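Local coordinates for Serine/threonine-protein acetyltransferase HopZ1a (Pseudomonas syringae pv. syringae, PDB 5KLP) that transfers acetyl groups from acetyl-CoA to serine, threonine and lysine residues of host proteins, with inositol hexakisphosphate as cofactor, and so impairs plant immunity and the microtubule network, at residues H263-M274 against E294-A302; A253-K262 against R276-N286. The protein carries 10 engineered substitutions. One frame throughout, in Å; residues are numbered along the deposited sequence.

Contact 1: H263-M274 against E294-A302; sequences HGASLTQAYYLM and ENLVQRNQA. Engineered in segment 263-274: Tyr271 (natural residue Lys), Tyr272 (natural residue Gln). With IHP (inositol hexakisphosphate), chain D.
An antiparallel pair of short helices, 267-274 and 296-302, stands beside the inositol hexakisphosphate site, and Val297 of the second enters the first as a knob among Leu267, Ala270, Tyr271 and Met274. The helix axes approach to 8.8 Å at 169°. Val297 CG2 lies 3.6 Å from SE of Met274, a selenomethionine, and 4.0 Å from Ala270 CB; Tyr271, an engineered residue, adds its backbone N and CB to the hole. Bent at its last torsion (chi3 70°), Met274 lays SE and CE against the Asn295 amide. Asn295 caps helix 296-302: its OD1 accepts from Gln298 N and its N gives to Gln298 OE1, a capping box. Toward the other end Asn300 OD1 packs 3.3 Å from Leu267 CB. Nearest the ligand, Arg299, extended from CG to NE, gives NH1 to O34 (2.7 Å) and NH2 to O24 (2.8 Å) of one phosphate, and His263 NE2 donates to O23 of another (3.0 Å). His263 CE1 comes 3.5 Å from Arg299 NH2, the two planes 87° apart. Ser324 bonds both His263 ND1 and Arg299 NH2, probably steadying the two donors. Residues 265-268 line the CoA site seen in another structure of this protein, so the segment joins the two binding regions. Against the 253-262 segment, Leu273 rests on Tyr261 and Leu296 on Val258, and helix 324-340 flanks His263 through Ser324 and Phe328.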
loop_
_atom_site.group_PDB
_atom_site.type_symbol
_atom_site.label_atom_id
_atom_site.label_comp_id
_atom_site.label_asym_id
_atom_site.label_seq_id
_atom_site.Cartn_x
_atom_site.Cartn_y
_atom_site.Cartn_z
ATOM N N HIS A 263 0.098 -5.731 -8.253
ATOM C CA HIS A 263 0.209 -6.883 -7.347
ATOM C C HIS A 263 -1.140 -7.375 -6.846
ATOM O O HIS A 263 -1.208 -8.134 -5.876
ATOM C CB HIS A 263 1.114 -6.522 -6.166
ATOM C CG HIS A 263 2.492 -6.140 -6.595
ATOM N ND1 HIS A 263 3.349 -7.035 -7.197
ATOM C CD2 HIS A 263 3.131 -4.948 -6.593
ATOM C CE1 HIS A 263 4.473 -6.420 -7.514
ATOM N NE2 HIS A 263 4.367 -5.152 -7.158
ATOM N N GLY A 264 -2.203 -6.936 -7.518
ATOM C CA GLY A 264 -3.550 -7.365 -7.204
ATOM C C GLY A 264 -3.645 -8.877 -7.285
ATOM O O GLY A 264 -3.165 -9.492 -8.240
ATOM N N ALA A 265 -4.264 -9.480 -6.282
ATOM C CA ALA A 265 -4.374 -10.934 -6.240
ATOM C C ALA A 265 -5.359 -11.448 -7.279
ATOM O O ALA A 265 -5.134 -12.488 -7.890
ATOM C CB ALA A 265 -4.783 -11.396 -4.849
ATOM N N SER A 266 -6.435 -10.701 -7.506
ATOM C CA SER A 266 -7.560 -11.224 -8.272
ATOM C C SER A 266 -7.414 -11.092 -9.795
ATOM O O SER A 266 -7.275 -9.990 -10.343
ATOM C CB SER A 266 -8.856 -10.536 -7.822
ATOM O OG SER A 266 -9.934 -10.913 -8.658
ATOM N N LEU A 267 -7.475 -12.230 -10.470
ATOM C CA LEU A 267 -7.502 -12.247 -11.926
ATOM C C LEU A 267 -8.756 -11.536 -12.469
ATOM O O LEU A 267 -8.695 -10.788 -13.446
ATOM C CB LEU A 267 -7.452 -13.694 -12.429
ATOM C CG LEU A 267 -7.860 -13.920 -13.881
ATOM C CD1 LEU A 267 -6.931 -13.173 -14.840
ATOM C CD2 LEU A 267 -7.900 -15.405 -14.198
ATOM N N THR A 268 -9.900 -11.757 -11.837
ATOM C CA THR A 268 -11.125 -11.177 -12.379
ATOM C C THR A 268 -11.152 -9.660 -12.163
ATOM O O THR A 268 -11.638 -8.919 -13.016
ATOM C CB THR A 268 -12.381 -11.830 -11.781
ATOM O OG1 THR A 268 -12.326 -11.786 -10.354
ATOM C CG2 THR A 268 -12.463 -13.270 -12.245
ATOM N N GLN A 269 -10.629 -9.199 -11.032
ATOM C CA GLN A 269 -10.515 -7.754 -10.812
ATOM C C GLN A 269 -9.743 -7.097 -11.961
ATOM O O GLN A 269 -10.198 -6.109 -12.550
ATOM C CB GLN A 269 -9.827 -7.469 -9.476
ATOM C CG GLN A 269 -9.646 -5.997 -9.138
ATOM C CD GLN A 269 -8.860 -5.832 -7.862
ATOM O OE1 GLN A 269 -7.676 -6.187 -7.798
ATOM N NE2 GLN A 269 -9.518 -5.326 -6.822
ATOM N N ALA A 270 -8.593 -7.680 -12.290
ATOM C CA ALA A 270 -7.755 -7.193 -13.380
ATOM C C ALA A 270 -8.549 -7.125 -14.672
ATOM O O ALA A 270 -8.451 -6.145 -15.406
ATOM C CB ALA A 270 -6.531 -8.077 -13.557
ATOM N N TYR A 271 -9.333 -8.166 -14.939
ATOM C CA TYR A 271 -10.167 -8.195 -16.129
ATOM C C TYR A 271 -11.142 -7.011 -16.153
ATOM O O TYR A 271 -11.222 -6.296 -17.155
ATOM C CB TYR A 271 -10.921 -9.531 -16.224
ATOM C CG TYR A 271 -11.990 -9.549 -17.291
ATOM C CD1 TYR A 271 -11.673 -9.805 -18.618
ATOM C CD2 TYR A 271 -13.320 -9.315 -16.968
ATOM C CE1 TYR A 271 -12.643 -9.812 -19.594
ATOM C CE2 TYR A 271 -14.298 -9.326 -17.945
ATOM C CZ TYR A 271 -13.947 -9.576 -19.257
ATOM O OH TYR A 271 -14.911 -9.586 -20.237
ATOM N N TYR A 272 -11.876 -6.794 -15.062
ATOM C CA TYR A 272 -12.862 -5.709 -15.031
ATOM C C TYR A 272 -12.225 -4.313 -15.029
ATOM O O TYR A 272 -12.778 -3.374 -15.598
ATOM C CB TYR A 272 -13.802 -5.868 -13.827
ATOM C CG TYR A 272 -14.641 -7.128 -13.937
ATOM C CD1 TYR A 272 -15.579 -7.263 -14.944
ATOM C CD2 TYR A 272 -14.474 -8.184 -13.051
ATOM C CE1 TYR A 272 -16.329 -8.417 -15.079
ATOM C CE2 TYR A 272 -15.224 -9.348 -13.174
ATOM C CZ TYR A 272 -16.152 -9.453 -14.188
ATOM O OH TYR A 272 -16.904 -10.595 -14.319
ATOM N N LEU A 273 -11.070 -4.174 -14.394
ATOM C CA LEU A 273 -10.376 -2.893 -14.397
ATOM C C LEU A 273 -9.997 -2.487 -15.824
ATOM O O LEU A 273 -10.140 -1.327 -16.203
ATOM C CB LEU A 273 -9.136 -2.956 -13.503
ATOM C CG LEU A 273 -9.468 -3.011 -12.007
ATOM C CD1 LEU A 273 -8.206 -3.039 -11.186
ATOM C CD2 LEU A 273 -10.309 -1.810 -11.647
HETATM N N MSE A 274 -9.524 -3.451 -16.613
HETATM C CA MSE A 274 -9.158 -3.188 -18.009
HETATM C C MSE A 274 -10.349 -2.883 -18.905
HETATM O O MSE A 274 -10.184 -2.406 -20.025
HETATM C CB MSE A 274 -8.397 -4.373 -18.596
HETATM C CG MSE A 274 -7.005 -4.544 -18.037
HETATM SE SE MSE A 274 -5.953 -5.714 -19.207
HETATM C CE MSE A 274 -5.767 -4.506 -20.740
ATOM N N GLU A 294 3.407 -5.699 -21.403
ATOM C CA GLU A 294 2.609 -6.529 -20.523
ATOM C C GLU A 294 1.529 -5.656 -19.905
ATOM O O GLU A 294 1.822 -4.576 -19.386
ATOM C CB GLU A 294 3.505 -7.168 -19.451
ATOM C CG GLU A 294 2.793 -8.020 -18.434
ATOM C CD GLU A 294 3.760 -8.814 -17.563
ATOM O OE1 GLU A 294 4.588 -8.204 -16.845
ATOM O OE2 GLU A 294 3.679 -10.060 -17.593
ATOM N N ASN A 295 0.276 -6.088 -19.999
ATOM C CA ASN A 295 -0.801 -5.364 -19.340
ATOM C C ASN A 295 -1.186 -6.060 -18.040
ATOM O O ASN A 295 -0.641 -7.108 -17.701
ATOM C CB ASN A 295 -2.019 -5.197 -20.269
ATOM C CG ASN A 295 -2.654 -6.521 -20.683
ATOM O OD1 ASN A 295 -2.749 -7.463 -19.898
ATOM N ND2 ASN A 295 -3.114 -6.580 -21.930
ATOM N N LEU A 296 -2.138 -5.472 -17.327
ATOM C CA LEU A 296 -2.531 -5.951 -16.010
ATOM C C LEU A 296 -2.999 -7.414 -16.010
ATOM O O LEU A 296 -2.634 -8.187 -15.129
ATOM C CB LEU A 296 -3.629 -5.040 -15.466
ATOM C CG LEU A 296 -3.738 -4.762 -13.979
ATOM C CD1 LEU A 296 -2.382 -4.394 -13.368
ATOM C CD2 LEU A 296 -4.757 -3.641 -13.789
ATOM N N VAL A 297 -3.817 -7.800 -16.983
ATOM C CA VAL A 297 -4.268 -9.187 -17.018
ATOM C C VAL A 297 -3.112 -10.153 -17.335
ATOM O O VAL A 297 -2.996 -11.215 -16.726
ATOM C CB VAL A 297 -5.410 -9.371 -18.025
ATOM C CG1 VAL A 297 -5.617 -10.840 -18.323
ATOM C CG2 VAL A 297 -6.698 -8.744 -17.459
ATOM N N GLN A 298 -2.241 -9.772 -18.259
ATOM C CA GLN A 298 -1.117 -10.628 -18.617
ATOM C C GLN A 298 -0.181 -10.798 -17.432
ATOM O O GLN A 298 0.340 -11.887 -17.193
ATOM C CB GLN A 298 -0.358 -10.054 -19.811
ATOM C CG GLN A 298 -1.150 -10.121 -21.121
ATOM C CD GLN A 298 -0.515 -9.298 -22.212
ATOM O OE1 GLN A 298 0.085 -8.255 -21.949
ATOM N NE2 GLN A 298 -0.619 -9.770 -23.446
ATOM N N ARG A 299 0.022 -9.720 -16.682
ATOM C CA ARG A 299 0.872 -9.794 -15.509
ATOM C C ARG A 299 0.279 -10.746 -14.484
ATOM O O ARG A 299 0.975 -11.639 -13.976
ATOM C CB ARG A 299 1.083 -8.413 -14.881
ATOM C CG ARG A 299 1.940 -8.520 -13.645
ATOM C CD ARG A 299 2.176 -7.210 -12.912
ATOM N NE ARG A 299 2.971 -7.531 -11.733
ATOM C CZ ARG A 299 4.300 -7.595 -11.714
ATOM N NH1 ARG A 299 5.010 -7.314 -12.800
ATOM N NH2 ARG A 299 4.923 -7.932 -10.590
ATOM N N ASN A 300 -1.014 -10.578 -14.216
ATOM C CA ASN A 300 -1.710 -11.414 -13.252
ATOM C C ASN A 300 -1.572 -12.886 -13.605
ATOM O O ASN A 300 -1.277 -13.716 -12.738
ATOM C CB ASN A 300 -3.192 -11.034 -13.176
ATOM C CG ASN A 300 -3.910 -11.721 -12.025
ATOM O OD1 ASN A 300 -4.224 -12.910 -12.098
ATOM N ND2 ASN A 300 -4.169 -10.976 -10.952
ATOM N N GLN A 301 -1.756 -13.208 -14.881
ATOM C CA GLN A 301 -1.612 -14.591 -15.332
ATOM C C GLN A 301 -0.175 -15.103 -15.239
ATOM O O GLN A 301 0.048 -16.284 -14.982
ATOM C CB GLN A 301 -2.126 -14.755 -16.762
ATOM C CG GLN A 301 -3.655 -14.751 -16.840
ATOM C CD GLN A 301 -4.283 -16.057 -16.364
ATOM O OE1 GLN A 301 -3.600 -16.949 -15.852
ATOM N NE2 GLN A 301 -5.598 -16.164 -16.518
ATOM N N ALA A 302 0.798 -14.224 -15.443
ATOM C CA ALA A 302 2.194 -14.644 -15.376
ATOM C C ALA A 302 2.565 -15.061 -13.951
ATOM O O ALA A 302 3.459 -15.886 -13.746
ATOM C CB ALA A 302 3.116 -13.535 -15.872
HETATM C C1 IHP D . 11.851 -2.685 -10.280
HETATM C C2 IHP D . 10.437 -2.945 -9.589
HETATM C C3 IHP D . 9.490 -4.135 -10.004
HETATM C C4 IHP D . 10.025 -4.984 -11.251
HETATM C C5 IHP D . 11.045 -4.341 -12.172
HETATM C C6 IHP D . 12.173 -3.885 -11.256
HETATM O O11 IHP D . 11.934 -1.503 -10.835
HETATM P P1 IHP D . 13.008 -0.222 -10.563
HETATM O O21 IHP D . 12.259 1.107 -10.640
HETATM O O31 IHP D . 14.099 -0.223 -11.639
HETATM O O41 IHP D . 13.714 -0.260 -9.218
HETATM O O12 IHP D . 9.705 -1.793 -9.408
HETATM P P2 IHP D . 9.392 -1.324 -7.822
HETATM O O22 IHP D . 10.723 -1.089 -7.078
HETATM O O32 IHP D . 8.529 -0.064 -7.691
HETATM O O42 IHP D . 8.714 -2.504 -7.086
HETATM O O13 IHP D . 8.358 -3.609 -10.256
HETATM P P3 IHP D . 6.797 -3.729 -9.632
HETATM O O23 IHP D . 6.571 -3.381 -8.161
HETATM O O33 IHP D . 6.259 -2.597 -10.504
HETATM O O43 IHP D . 6.100 -5.050 -9.945
HETATM O O14 IHP D . 9.018 -5.488 -11.978
HETATM P P4 IHP D . 8.482 -7.009 -11.813
HETATM O O24 IHP D . 7.573 -7.156 -10.591
HETATM O O34 IHP D . 7.737 -7.499 -13.071
HETATM O O44 IHP D . 9.662 -7.979 -11.610
HETATM O O15 IHP D . 10.576 -3.440 -13.050
HETATM P P5 IHP D . 10.551 -3.696 -14.737
HETATM O O25 IHP D . 10.821 -5.169 -15.065
HETATM O O35 IHP D . 9.162 -3.333 -15.329
HETATM O O45 IHP D . 11.607 -2.862 -15.470
HETATM O O16 IHP D . 13.274 -3.633 -11.961
HETATM P P6 IHP D . 14.800 -3.921 -11.447
HETATM O O26 IHP D . 14.848 -5.205 -10.621
HETATM O O36 IHP D . 15.773 -4.058 -12.632
HETATM O O46 IHP D . 15.309 -2.764 -10.581
HETATM O O HOH W 1 -3.289 -8.609 -10.974
#

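Contact 2: A253-K262 against R276-N286. With IHP (inositol hexakisphosphate), chain D.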
loop_
_atom_site.group_PDB
_atom_site.type_symbol
_atom_site.label_atom_id
_atom_site.label_comp_id
_atom_site.label_asym_id
_atom_site.label_seq_id
_atom_site.Cartn_x
_atom_site.Cartn_y
_atom_site.Cartn_z
ATOM N N ALA A 253 -8.766 2.739 -8.434
ATOM C CA ALA A 253 -8.682 2.826 -9.892
ATOM C C ALA A 253 -9.167 4.166 -10.435
ATOM O O ALA A 253 -8.762 4.571 -11.523
ATOM C CB ALA A 253 -9.466 1.698 -10.542
ATOM N N ASP A 254 -10.021 4.857 -9.683
ATOM C CA ASP A 254 -10.550 6.143 -10.133
ATOM C C ASP A 254 -9.549 7.286 -10.022
ATOM O O ASP A 254 -9.620 8.231 -10.799
ATOM C CB ASP A 254 -11.821 6.506 -9.356
ATOM C CG ASP A 254 -13.013 5.666 -9.773
ATOM O OD1 ASP A 254 -13.072 5.272 -10.957
ATOM O OD2 ASP A 254 -13.883 5.384 -8.928
ATOM N N VAL A 255 -8.618 7.198 -9.074
ATOM C CA VAL A 255 -7.745 8.335 -8.783
ATOM C C VAL A 255 -6.242 8.028 -8.763
ATOM O O VAL A 255 -5.432 8.945 -8.677
ATOM C CB VAL A 255 -8.111 8.975 -7.425
ATOM C CG1 VAL A 255 -9.531 9.522 -7.457
ATOM C CG2 VAL A 255 -7.955 7.972 -6.300
ATOM N N LEU A 256 -5.878 6.752 -8.822
ATOM C CA LEU A 256 -4.474 6.342 -8.780
ATOM C C LEU A 256 -4.083 5.685 -10.102
ATOM O O LEU A 256 -4.941 5.162 -10.803
ATOM C CB LEU A 256 -4.234 5.371 -7.623
ATOM C CG LEU A 256 -4.523 5.873 -6.208
ATOM C CD1 LEU A 256 -4.280 4.750 -5.190
ATOM C CD2 LEU A 256 -3.663 7.087 -5.892
ATOM N N PRO A 257 -2.782 5.703 -10.440
ATOM C CA PRO A 257 -2.297 5.042 -11.656
ATOM C C PRO A 257 -2.345 3.520 -11.559
ATOM O O PRO A 257 -2.440 2.970 -10.462
ATOM C CB PRO A 257 -0.841 5.506 -11.759
ATOM C CG PRO A 257 -0.664 6.566 -10.744
ATOM C CD PRO A 257 -1.703 6.386 -9.710
ATOM N N VAL A 258 -2.254 2.851 -12.704
ATOM C CA VAL A 258 -2.358 1.393 -12.776
ATOM C C VAL A 258 -1.278 0.699 -11.929
ATOM O O VAL A 258 -1.447 -0.447 -11.502
ATOM C CB VAL A 258 -2.280 0.911 -14.247
ATOM C CG1 VAL A 258 -0.901 1.206 -14.851
ATOM C CG2 VAL A 258 -2.645 -0.570 -14.358
ATOM N N ASP A 259 -0.191 1.421 -11.659
ATOM C CA ASP A 259 0.889 0.958 -10.773
ATOM C C ASP A 259 0.348 0.272 -9.536
ATOM O O ASP A 259 0.895 -0.728 -9.071
ATOM C CB ASP A 259 1.733 2.149 -10.307
ATOM C CG ASP A 259 2.391 2.888 -11.452
ATOM O OD1 ASP A 259 1.668 3.291 -12.403
ATOM O OD2 ASP A 259 3.610 3.127 -11.358
ATOM N N PHE A 260 -0.738 0.824 -8.999
ATOM C CA PHE A 260 -1.248 0.375 -7.703
ATOM C C PHE A 260 -2.038 -0.922 -7.797
ATOM O O PHE A 260 -2.502 -1.448 -6.786
ATOM C CB PHE A 260 -2.075 1.508 -7.067
ATOM C CG PHE A 260 -1.217 2.647 -6.583
ATOM C CD1 PHE A 260 -0.757 3.612 -7.473
ATOM C CD2 PHE A 260 -0.796 2.701 -5.243
ATOM C CE1 PHE A 260 0.072 4.643 -7.035
ATOM C CE2 PHE A 260 0.026 3.724 -4.797
ATOM C CZ PHE A 260 0.464 4.701 -5.696
ATOM N N TYR A 261 -2.156 -1.473 -9.004
ATOM C CA TYR A 261 -2.899 -2.716 -9.174
ATOM C C TYR A 261 -2.042 -3.857 -9.702
ATOM O O TYR A 261 -2.533 -4.965 -9.890
ATOM C CB TYR A 261 -4.128 -2.481 -10.081
ATOM C CG TYR A 261 -5.223 -1.787 -9.306
ATOM C CD1 TYR A 261 -6.085 -2.517 -8.495
ATOM C CD2 TYR A 261 -5.333 -0.396 -9.303
ATOM C CE1 TYR A 261 -7.058 -1.893 -7.737
ATOM C CE2 TYR A 261 -6.310 0.243 -8.552
ATOM C CZ TYR A 261 -7.174 -0.513 -7.777
ATOM O OH TYR A 261 -8.134 0.097 -7.012
ATOM N N LYS A 262 -0.757 -3.596 -9.910
ATOM C CA LYS A 262 0.152 -4.607 -10.436
ATOM C C LYS A 262 0.265 -5.874 -9.566
ATOM O O LYS A 262 0.518 -6.967 -10.083
ATOM C CB LYS A 262 1.552 -3.998 -10.625
ATOM C CG LYS A 262 1.671 -3.035 -11.780
ATOM C CD LYS A 262 3.105 -2.585 -11.989
ATOM C CE LYS A 262 3.965 -3.699 -12.611
ATOM N NZ LYS A 262 5.343 -3.218 -12.961
ATOM N N ARG A 276 -12.726 -0.813 -18.012
ATOM C CA ARG A 276 -13.166 0.540 -17.709
ATOM C C ARG A 276 -12.998 1.440 -18.930
ATOM O O ARG A 276 -11.949 1.444 -19.569
ATOM C CB ARG A 276 -12.407 1.098 -16.495
ATOM C CG ARG A 276 -12.683 0.312 -15.203
ATOM C CD ARG A 276 -11.745 0.704 -14.050
ATOM N NE ARG A 276 -12.193 1.927 -13.394
ATOM C CZ ARG A 276 -11.676 3.122 -13.646
ATOM N NH1 ARG A 276 -10.691 3.230 -14.534
ATOM N NH2 ARG A 276 -12.140 4.203 -13.026
ATOM N N PRO A 277 -14.057 2.187 -19.267
ATOM C CA PRO A 277 -14.146 3.079 -20.428
ATOM C C PRO A 277 -13.000 4.081 -20.519
ATOM O O PRO A 277 -12.567 4.395 -21.629
ATOM C CB PRO A 277 -15.476 3.804 -20.213
ATOM C CG PRO A 277 -16.288 2.847 -19.428
ATOM C CD PRO A 277 -15.319 2.139 -18.513
ATOM N N ASP A 278 -12.528 4.585 -19.382
ATOM C CA ASP A 278 -11.485 5.606 -19.405
ATOM C C ASP A 278 -10.130 5.024 -19.823
ATOM O O ASP A 278 -9.178 5.760 -20.048
ATOM C CB ASP A 278 -11.370 6.297 -18.036
ATOM C CG ASP A 278 -10.960 5.346 -16.916
ATOM O OD1 ASP A 278 -10.840 4.127 -17.159
ATOM O OD2 ASP A 278 -10.757 5.824 -15.779
ATOM N N GLY A 279 -10.055 3.699 -19.918
ATOM C CA GLY A 279 -8.855 3.006 -20.362
ATOM C C GLY A 279 -7.639 3.158 -19.460
ATOM O O GLY A 279 -6.537 2.722 -19.805
ATOM N N ARG A 280 -7.822 3.768 -18.296
ATOM C CA ARG A 280 -6.674 4.109 -17.461
ATOM C C ARG A 280 -5.976 2.893 -16.866
ATOM O O ARG A 280 -4.788 2.954 -16.542
ATOM C CB ARG A 280 -7.102 5.070 -16.352
ATOM C CG ARG A 280 -7.185 6.530 -16.828
ATOM C CD ARG A 280 -7.676 7.481 -15.743
ATOM N NE ARG A 280 -6.992 7.274 -14.471
ATOM C CZ ARG A 280 -7.539 6.650 -13.432
ATOM N NH1 ARG A 280 -8.781 6.184 -13.523
ATOM N NH2 ARG A 280 -6.853 6.494 -12.308
HETATM N N MSE A 281 -6.696 1.784 -16.738
HETATM C CA MSE A 281 -6.115 0.572 -16.167
HETATM C C MSE A 281 -5.678 -0.413 -17.249
HETATM O O MSE A 281 -5.264 -1.529 -16.941
HETATM C CB MSE A 281 -7.116 -0.111 -15.234
HETATM C CG MSE A 281 -7.588 0.731 -14.061
HETATM SE SE MSE A 281 -6.142 1.071 -12.778
HETATM C CE MSE A 281 -5.953 3.003 -13.087
ATOM N N ALA A 282 -5.764 0.000 -18.509
ATOM C CA ALA A 282 -5.675 -0.946 -19.620
ATOM C C ALA A 282 -4.366 -0.876 -20.407
ATOM O O ALA A 282 -4.205 -1.576 -21.405
ATOM C CB ALA A 282 -6.855 -0.737 -20.567
ATOM N N GLY A 283 -3.449 -0.010 -19.989
ATOM C CA GLY A 283 -2.201 0.153 -20.713
ATOM C C GLY A 283 -1.091 -0.767 -20.247
ATOM O O GLY A 283 -1.317 -1.708 -19.491
ATOM N N ARG A 284 0.122 -0.473 -20.698
ATOM C CA ARG A 284 1.311 -1.229 -20.324
ATOM C C ARG A 284 1.655 -1.035 -18.850
ATOM O O ARG A 284 1.624 0.083 -18.346
ATOM C CB ARG A 284 2.486 -0.807 -21.217
ATOM C CG ARG A 284 3.766 -1.563 -20.959
ATOM C CD ARG A 284 4.971 -0.923 -21.653
ATOM N NE ARG A 284 6.085 -1.863 -21.763
ATOM C CZ ARG A 284 6.670 -2.220 -22.899
ATOM N NH1 ARG A 284 6.255 -1.710 -24.048
ATOM N NH2 ARG A 284 7.680 -3.083 -22.880
ATOM N N VAL A 285 2.000 -2.115 -18.153
ATOM C CA VAL A 285 2.351 -1.983 -16.741
ATOM C C VAL A 285 3.818 -2.309 -16.448
ATOM O O VAL A 285 4.292 -2.051 -15.350
ATOM C CB VAL A 285 1.448 -2.869 -15.843
ATOM C CG1 VAL A 285 -0.017 -2.422 -15.954
ATOM C CG2 VAL A 285 1.603 -4.343 -16.186
ATOM N N ASN A 286 4.548 -2.835 -17.426
ATOM C CA ASN A 286 5.982 -3.035 -17.238
ATOM C C ASN A 286 6.788 -1.948 -17.939
ATOM O O ASN A 286 6.278 -1.284 -18.828
ATOM C CB ASN A 286 6.416 -4.412 -17.744
ATOM C CG ASN A 286 6.294 -4.551 -19.247
ATOM O OD1 ASN A 286 5.520 -3.846 -19.891
ATOM N ND2 ASN A 286 7.091 -5.448 -19.819
HETATM C C1 IHP D . 11.851 -2.685 -10.280
HETATM C C2 IHP D . 10.437 -2.945 -9.589
HETATM C C3 IHP D . 9.490 -4.135 -10.004
HETATM C C4 IHP D . 10.025 -4.984 -11.251
HETATM C C5 IHP D . 11.045 -4.341 -12.172
HETATM C C6 IHP D . 12.173 -3.885 -11.256
HETATM O O11 IHP D . 11.934 -1.503 -10.835
HETATM P P1 IHP D . 13.008 -0.222 -10.563
HETATM O O21 IHP D . 12.259 1.107 -10.640
HETATM O O31 IHP D . 14.099 -0.223 -11.639
HETATM O O41 IHP D . 13.714 -0.260 -9.218
HETATM O O12 IHP D . 9.705 -1.793 -9.408
HETATM P P2 IHP D . 9.392 -1.324 -7.822
HETATM O O22 IHP D . 10.723 -1.089 -7.078
HETATM O O32 IHP D . 8.529 -0.064 -7.691
HETATM O O42 IHP D . 8.714 -2.504 -7.086
HETATM O O13 IHP D . 8.358 -3.609 -10.256
HETATM P P3 IHP D . 6.797 -3.729 -9.632
HETATM O O23 IHP D . 6.571 -3.381 -8.161
HETATM O O33 IHP D . 6.259 -2.597 -10.504
HETATM O O43 IHP D . 6.100 -5.050 -9.945
HETATM O O14 IHP D . 9.018 -5.488 -11.978
HETATM P P4 IHP D . 8.482 -7.009 -11.813
HETATM O O24 IHP D . 7.573 -7.156 -10.591
HETATM O O34 IHP D . 7.737 -7.499 -13.071
HETATM O O44 IHP D . 9.662 -7.979 -11.610
HETATM O O15 IHP D . 10.576 -3.440 -13.050
HETATM P P5 IHP D . 10.551 -3.696 -14.737
HETATM O O25 IHP D . 10.821 -5.169 -15.065
HETATM O O35 IHP D . 9.162 -3.333 -15.329
HETATM O O45 IHP D . 11.607 -2.862 -15.470
HETATM O O16 IHP D . 13.274 -3.633 -11.961
HETATM P P6 IHP D . 14.800 -3.921 -11.447
HETATM O O26 IHP D . 14.848 -5.205 -10.621
HETATM O O36 IHP D . 15.773 -4.058 -12.632
HETATM O O46 IHP D . 15.309 -2.764 -10.581
HETATM O O HOH W 2 -2.521 4.559 -14.948
#
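Met281, a selenomethionine, fills the tight centre of the contact between 253-262 and the irregular segment 276-286. Bent at both chi2 and chi3, its chain brings SE to 3.9 Å from Tyr261 CD2 in an oblique Met-aromatic contact, and to 4.1 Å from both Ala253 CB and Val258 CB, while CE tucks against Leu256 O. Val258 continues this apolar seam, its CG2 meeting Val285 CG1 at 3.6 Å. At the ligand end Lys262 runs past Val285 in the opposite direction, and its NZ donates to Val285 O (2.9 Å), tilted 33° from the carbonyl plane, and to O33 of inositol hexakisphosphate (2.7 Å), so that Lys262 bridges the loop and the cofactor. The opposite end is polar and less enclosed. There Arg280 donates NH1 to Ala253 O at 2.6 Å, in the carbonyl plane, with a weak bond from NH2 to the same oxygen. Asp278 joins Arg276, weakly, and Arg280, by a straighter bond from NH1 to OD2 (155°), in a salt-bridge network, and its OD1 closes an Asx turn on Arg280 N. Arg276 NH2 also reaches Asp254 OD1, a salt bridge with weak hydrogen-bond geometry. A water bridges Val258 N and Arg280 O. Asp254 OD2 is bound in turn by Arg228 and Ser225, and Tyr261 OH by Thr180 O just after strand 175-179. Leu273 of helix 267-274 covers Ala253 and Met281, and Leu296 of helix 296-302 reaches Val285.

Overall arrangement
From the N terminus, the chain leaves edge strand 248-251 through helix 252-255, runs along 253-262 and passes straight into 263-274. Segment 276-286 then turns back onto 253-262, so contact 2 closes a loop that contains helix 267-274. After a further irregular stretch, 294-302 returns to 263-274 and closes contact 1. The four segments alternate, so the two closures cross rather than nest, and their centres lie about 10 Å apart. Glu294 O with Val285 N is a probable hydrogen bond between them, Arg299 NE with Lys262 O a weak one. Together they tie the sheet's edge to the helix pair and to inositol hexakisphosphate, which both contacts touch.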